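Local structure of N-acetylglucosamine-6-phosphate deacetylase (Thermotoga maritima, 1O12) at residues 131-139 with 185-193. The protein probably catalyses the removal of the acetyl group from N-acetylglucosamine 6-phosphate, using one divalent metal cation per subunit. Residues are numbered along the deposited sequence; the frame is centred on the assembly and turned at random.
Sequences ISKEKKGAH and SAGHSIATF. With FE (Fe (III) ion), chain C.
The imidazole of His188 takes the edge of the His139 ring over one face, a T-shaped pair with centroids 4.8 Å apart and planes at 81°. His139 CD2 comes in above the rim of that face, not its middle, while the methyl CD1 of Ile131 sits on a face of the His139 ring and Lys136 O lies in plane at its edge. At the edge of His188, in the ring plane, lies the carbonyl oxygen of Lys135. It accepts a hydrogen bond of 2.9 Å from His188 ND1, which approaches nearly head-on to the carbonyl. With ND1 donating, the other nitrogen is left to the metal, and His188 NE2 binds the iron at 2.2 Å. The ring is thus gripped at both nitrogens, which fixes its rotation; the bond to Lys135 O is a second-shell contact and would probably make the imidazole a somewhat stronger donor to the metal. Glu127 and His209 complete the protein ligands, and His139 NE2 in turn hydrogen-bonds Glu127, so this second histidine probably helps to position another ligand.

At the base of the ring, Ile131 runs alongside His188, its CB 3.6 Å from His188 CB. The backbones are tied there by Ser132 N to His188 O, 2.9 Å. Farther out, Ile190 has CG1 between its backbone N and carbonyl carbon (chi1 50°) and an extended chain beyond it, which together carry CD1 to within 3.5 Å of Glu134 OE1, while Ile190 CG2 packs 3.8 Å from Lys135 CG. Ser189 OG closes an ST turn onto Ala191 N and also hydrogen-bonds Glu167.

Within the TIM-barrel type of fold of the amidohydrolases, the loop after strand 121-127 here meets the turn leaving strand 183-186, just ahead of helix 193-200, with helix 223-230 touching Ala186 and Ser189.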
ATOM      1  N   ILE A 131      13.325  16.196  15.307  1.00 34.92           N
ATOM      2  CA  ILE A 131      12.600  15.910  14.107  1.00 34.54           C
ATOM      3  C   ILE A 131      13.012  16.807  12.972  1.00 35.27           C
ATOM      4  O   ILE A 131      13.895  17.654  13.115  1.00 34.51           O
ATOM      5  CB  ILE A 131      11.070  16.002  14.355  1.00 33.43           C
ATOM      6  CG1 ILE A 131      10.688  17.374  14.924  1.00 31.87           C
ATOM      7  CG2 ILE A 131      10.657  14.876  15.295  1.00 32.12           C
ATOM      8  CD1 ILE A 131       9.185  17.518  15.244  1.00 29.39           C
ATOM      9  N   SER A 132      12.371  16.588  11.832  1.00 37.12           N
ATOM     10  CA  SER A 132      12.619  17.357  10.625  1.00 38.85           C
ATOM     11  C   SER A 132      11.800  18.652  10.665  1.00 41.46           C
ATOM     12  O   SER A 132      10.601  18.635  10.978  1.00 40.50           O
ATOM     13  CB  SER A 132      12.205  16.516   9.424  1.00 38.24           C
ATOM     14  OG  SER A 132      12.014  17.295   8.271  1.00 40.40           O
ATOM     15  N   LYS A 133      12.438  19.782  10.374  1.00 44.00           N
ATOM     16  CA  LYS A 133      11.694  21.042  10.352  1.00 46.33           C
ATOM     17  C   LYS A 133      10.761  21.056   9.125  1.00 47.64           C
ATOM     18  O   LYS A 133       9.715  21.715   9.143  1.00 48.61           O
ATOM     19  CB  LYS A 133      12.647  22.244  10.307  1.00 45.20           C
ATOM     20  CG  LYS A 133      13.439  22.475  11.602  1.00 46.90           C
ATOM     21  CD  LYS A 133      14.646  23.337  11.319  1.00 47.19           C
ATOM     22  CE  LYS A 133      15.455  23.615  12.559  1.00 48.63           C
ATOM     23  NZ  LYS A 133      16.430  24.718  12.296  1.00 47.90           N
ATOM     24  N   GLU A 134      11.121  20.311   8.075  1.00 48.12           N
ATOM     25  CA  GLU A 134      10.303  20.275   6.867  1.00 49.75           C
ATOM     26  C   GLU A 134       8.974  19.510   7.055  1.00 49.72           C
ATOM     27  O   GLU A 134       8.038  19.640   6.259  1.00 48.86           O
ATOM     28  CB  GLU A 134      11.106  19.675   5.705  1.00 52.72           C
ATOM     29  CG  GLU A 134      10.497  20.005   4.341  1.00 58.60           C
ATOM     30  CD  GLU A 134      11.258  19.404   3.162  1.00 61.91           C
ATOM     31  OE1 GLU A 134      12.504  19.580   3.115  1.00 65.76           O
ATOM     32  OE2 GLU A 134      10.610  18.778   2.279  1.00 61.50           O
ATOM     33  N   LYS A 135       8.898  18.713   8.114  1.00 48.63           N
ATOM     34  CA  LYS A 135       7.694  17.963   8.418  1.00 48.37           C
ATOM     35  C   LYS A 135       7.405  18.205   9.897  1.00 49.46           C
ATOM     36  O   LYS A 135       6.980  17.316  10.621  1.00 50.09           O
ATOM     37  CB  LYS A 135       7.917  16.468   8.140  1.00 46.25           C
ATOM     38  CG  LYS A 135       7.844  16.089   6.669  1.00 42.07           C
ATOM     39  CD  LYS A 135       6.455  16.376   6.137  1.00 40.32           C
ATOM     40  CE  LYS A 135       6.333  16.081   4.676  1.00 41.01           C
ATOM     41  NZ  LYS A 135       4.964  16.416   4.173  1.00 42.72           N
ATOM     42  N   LYS A 136       7.648  19.435  10.329  1.00 50.09           N
ATOM     43  CA  LYS A 136       7.446  19.836  11.709  1.00 50.61           C
ATOM     44  C   LYS A 136       5.993  19.841  12.143  1.00 51.10           C
ATOM     45  O   LYS A 136       5.686  19.530  13.290  1.00 51.42           O
ATOM     46  CB  LYS A 136       8.023  21.237  11.929  1.00 51.13           C
ATOM     47  CG  LYS A 136       7.269  22.346  11.214  1.00 51.47           C
ATOM     48  CD  LYS A 136       7.999  23.682  11.351  1.00 54.23           C
ATOM     49  CE  LYS A 136       7.227  24.820  10.655  1.00 54.64           C
ATOM     50  NZ  LYS A 136       5.979  25.222  11.393  1.00 54.92           N
ATOM     51  N   GLY A 137       5.114  20.235  11.232  1.00 51.99           N
ATOM     52  CA  GLY A 137       3.689  20.314  11.505  1.00 52.01           C
ATOM     53  C   GLY A 137       3.233  20.475  12.942  1.00 51.89           C
ATOM     54  O   GLY A 137       3.187  19.509  13.706  1.00 54.24           O
ATOM     55  N   ALA A 138       2.883  21.686  13.327  1.00 50.93           N
ATOM     56  CA  ALA A 138       2.403  21.918  14.685  1.00 50.32           C
ATOM     57  C   ALA A 138       3.498  21.933  15.749  1.00 50.02           C
ATOM     58  O   ALA A 138       3.227  22.242  16.907  1.00 51.50           O
ATOM     59  CB  ALA A 138       1.337  20.890  15.049  1.00 48.94           C
ATOM     60  N   HIS A 139       4.727  21.593  15.387  1.00 49.08           N
ATOM     61  CA  HIS A 139       5.802  21.642  16.374  1.00 49.50           C
ATOM     62  C   HIS A 139       6.468  23.016  16.241  1.00 50.38           C
ATOM     63  O   HIS A 139       6.576  23.556  15.135  1.00 50.96           O
ATOM     64  CB  HIS A 139       6.834  20.520  16.138  1.00 48.26           C
ATOM     65  CG  HIS A 139       6.467  19.207  16.766  1.00 47.47           C
ATOM     66  ND1 HIS A 139       6.761  18.895  18.075  1.00 47.68           N
ATOM     67  CD2 HIS A 139       5.814  18.129  16.266  1.00 47.52           C
ATOM     68  CE1 HIS A 139       6.309  17.686  18.354  1.00 46.99           C
ATOM     69  NE2 HIS A 139       5.730  17.199  17.273  1.00 45.39           N
ATOM     70  N   SER A 185      10.583   5.656  17.685  1.00 30.30           N
ATOM     71  CA  SER A 185       9.539   5.652  16.667  1.00 31.47           C
ATOM     72  C   SER A 185       9.841   6.723  15.620  1.00 30.18           C
ATOM     73  O   SER A 185      10.163   7.856  15.969  1.00 33.92           O
ATOM     74  CB  SER A 185       8.151   5.907  17.308  1.00 31.33           C
ATOM     75  OG  SER A 185       7.082   5.482  16.449  1.00 30.32           O
ATOM     76  N   ALA A 186       9.740   6.376  14.346  1.00 28.37           N
ATOM     77  CA  ALA A 186      10.037   7.335  13.281  1.00 27.08           C
ATOM     78  C   ALA A 186       8.800   8.147  12.942  1.00 27.69           C
ATOM     79  O   ALA A 186       7.692   7.603  12.828  1.00 28.31           O
ATOM     80  CB  ALA A 186      10.547   6.606  12.041  1.00 21.32           C
ATOM     81  N   GLY A 187       9.006   9.453  12.794  1.00 29.27           N
ATOM     82  CA  GLY A 187       7.937  10.377  12.467  1.00 28.62           C
ATOM     83  C   GLY A 187       8.497  11.773  12.261  1.00 30.64           C
ATOM     84  O   GLY A 187       9.613  12.076  12.709  1.00 28.13           O
ATOM     85  N   HIS A 188       7.724  12.619  11.567  1.00 33.47           N
ATOM     86  CA  HIS A 188       8.110  14.002  11.261  1.00 34.61           C
ATOM     87  C   HIS A 188       9.437  13.996  10.543  1.00 34.93           C
ATOM     88  O   HIS A 188      10.372  14.667  10.940  1.00 36.75           O
ATOM     89  CB  HIS A 188       8.202  14.794  12.553  1.00 36.97           C
ATOM     90  CG  HIS A 188       6.885  14.947  13.240  1.00 41.64           C
ATOM     91  ND1 HIS A 188       5.880  15.762  12.749  1.00 41.75           N
ATOM     92  CD2 HIS A 188       6.388  14.366  14.359  1.00 42.04           C
ATOM     93  CE1 HIS A 188       4.825  15.682  13.542  1.00 42.92           C
ATOM     94  NE2 HIS A 188       5.107  14.841  14.526  1.00 43.34           N
ATOM     95  N   SER A 189       9.500  13.230   9.466  1.00 35.67           N
ATOM     96  CA  SER A 189      10.730  13.060   8.725  1.00 35.89           C
ATOM     97  C   SER A 189      10.564  13.018   7.216  1.00 35.86           C
ATOM     98  O   SER A 189       9.481  12.734   6.706  1.00 35.72           O
ATOM     99  CB  SER A 189      11.374  11.758   9.201  1.00 35.87           C
ATOM    100  OG  SER A 189      12.079  11.095   8.168  1.00 36.40           O
ATOM    101  N   ILE A 190      11.639  13.320   6.494  1.00 37.69           N
ATOM    102  CA  ILE A 190      11.587  13.223   5.029  1.00 39.83           C
ATOM    103  C   ILE A 190      12.536  12.127   4.595  1.00 39.43           C
ATOM    104  O   ILE A 190      12.786  11.950   3.422  1.00 42.01           O
ATOM    105  CB  ILE A 190      11.981  14.532   4.285  1.00 38.46           C
ATOM    106  CG1 ILE A 190      13.306  15.070   4.815  1.00 38.93           C
ATOM    107  CG2 ILE A 190      10.860  15.537   4.369  1.00 35.39           C
ATOM    108  CD1 ILE A 190      13.581  16.492   4.303  1.00 39.48           C
ATOM    109  N   ALA A 191      13.058  11.387   5.558  1.00 39.32           N
ATOM    110  CA  ALA A 191      13.979  10.308   5.266  1.00 39.95           C
ATOM    111  C   ALA A 191      13.514   9.369   4.143  1.00 40.86           C
ATOM    112  O   ALA A 191      12.317   9.078   3.970  1.00 40.97           O
ATOM    113  CB  ALA A 191      14.244   9.503   6.533  1.00 40.34           C
ATOM    114  N   THR A 192      14.491   8.876   3.402  1.00 39.51           N
ATOM    115  CA  THR A 192      14.243   7.969   2.309  1.00 38.65           C
ATOM    116  C   THR A 192      14.074   6.582   2.896  1.00 39.08           C
ATOM    117  O   THR A 192      14.205   6.382   4.091  1.00 38.21           O
ATOM    118  CB  THR A 192      15.449   7.940   1.359  1.00 36.94           C
ATOM    119  OG1 THR A 192      16.609   7.531   2.097  1.00 33.84           O
ATOM    120  CG2 THR A 192      15.705   9.327   0.767  1.00 36.40           C
ATOM    121  N   PHE A 193      13.792   5.622   2.030  1.00 40.68           N
ATOM    122  CA  PHE A 193      13.639   4.242   2.432  1.00 40.85           C
ATOM    123  C   PHE A 193      14.930   3.698   3.030  1.00 42.37           C
ATOM    124  O   PHE A 193      14.892   2.972   4.033  1.00 43.66           O
ATOM    125  CB  PHE A 193      13.258   3.398   1.228  1.00 40.19           C
ATOM    126  CG  PHE A 193      13.210   1.930   1.512  1.00 38.61           C
ATOM    127  CD1 PHE A 193      12.116   1.371   2.161  1.00 37.62           C
ATOM    128  CD2 PHE A 193      14.256   1.103   1.124  1.00 38.56           C
ATOM    129  CE1 PHE A 193      12.060   0.025   2.419  1.00 37.08           C
ATOM    130  CE2 PHE A 193      14.211  -0.264   1.380  1.00 37.95           C
ATOM    131  CZ  PHE A 193      13.106  -0.802   2.030  1.00 37.22           C
TER
HETATM  132 FE    FE C 401       3.138  14.970  15.567  0.97 67.19          FE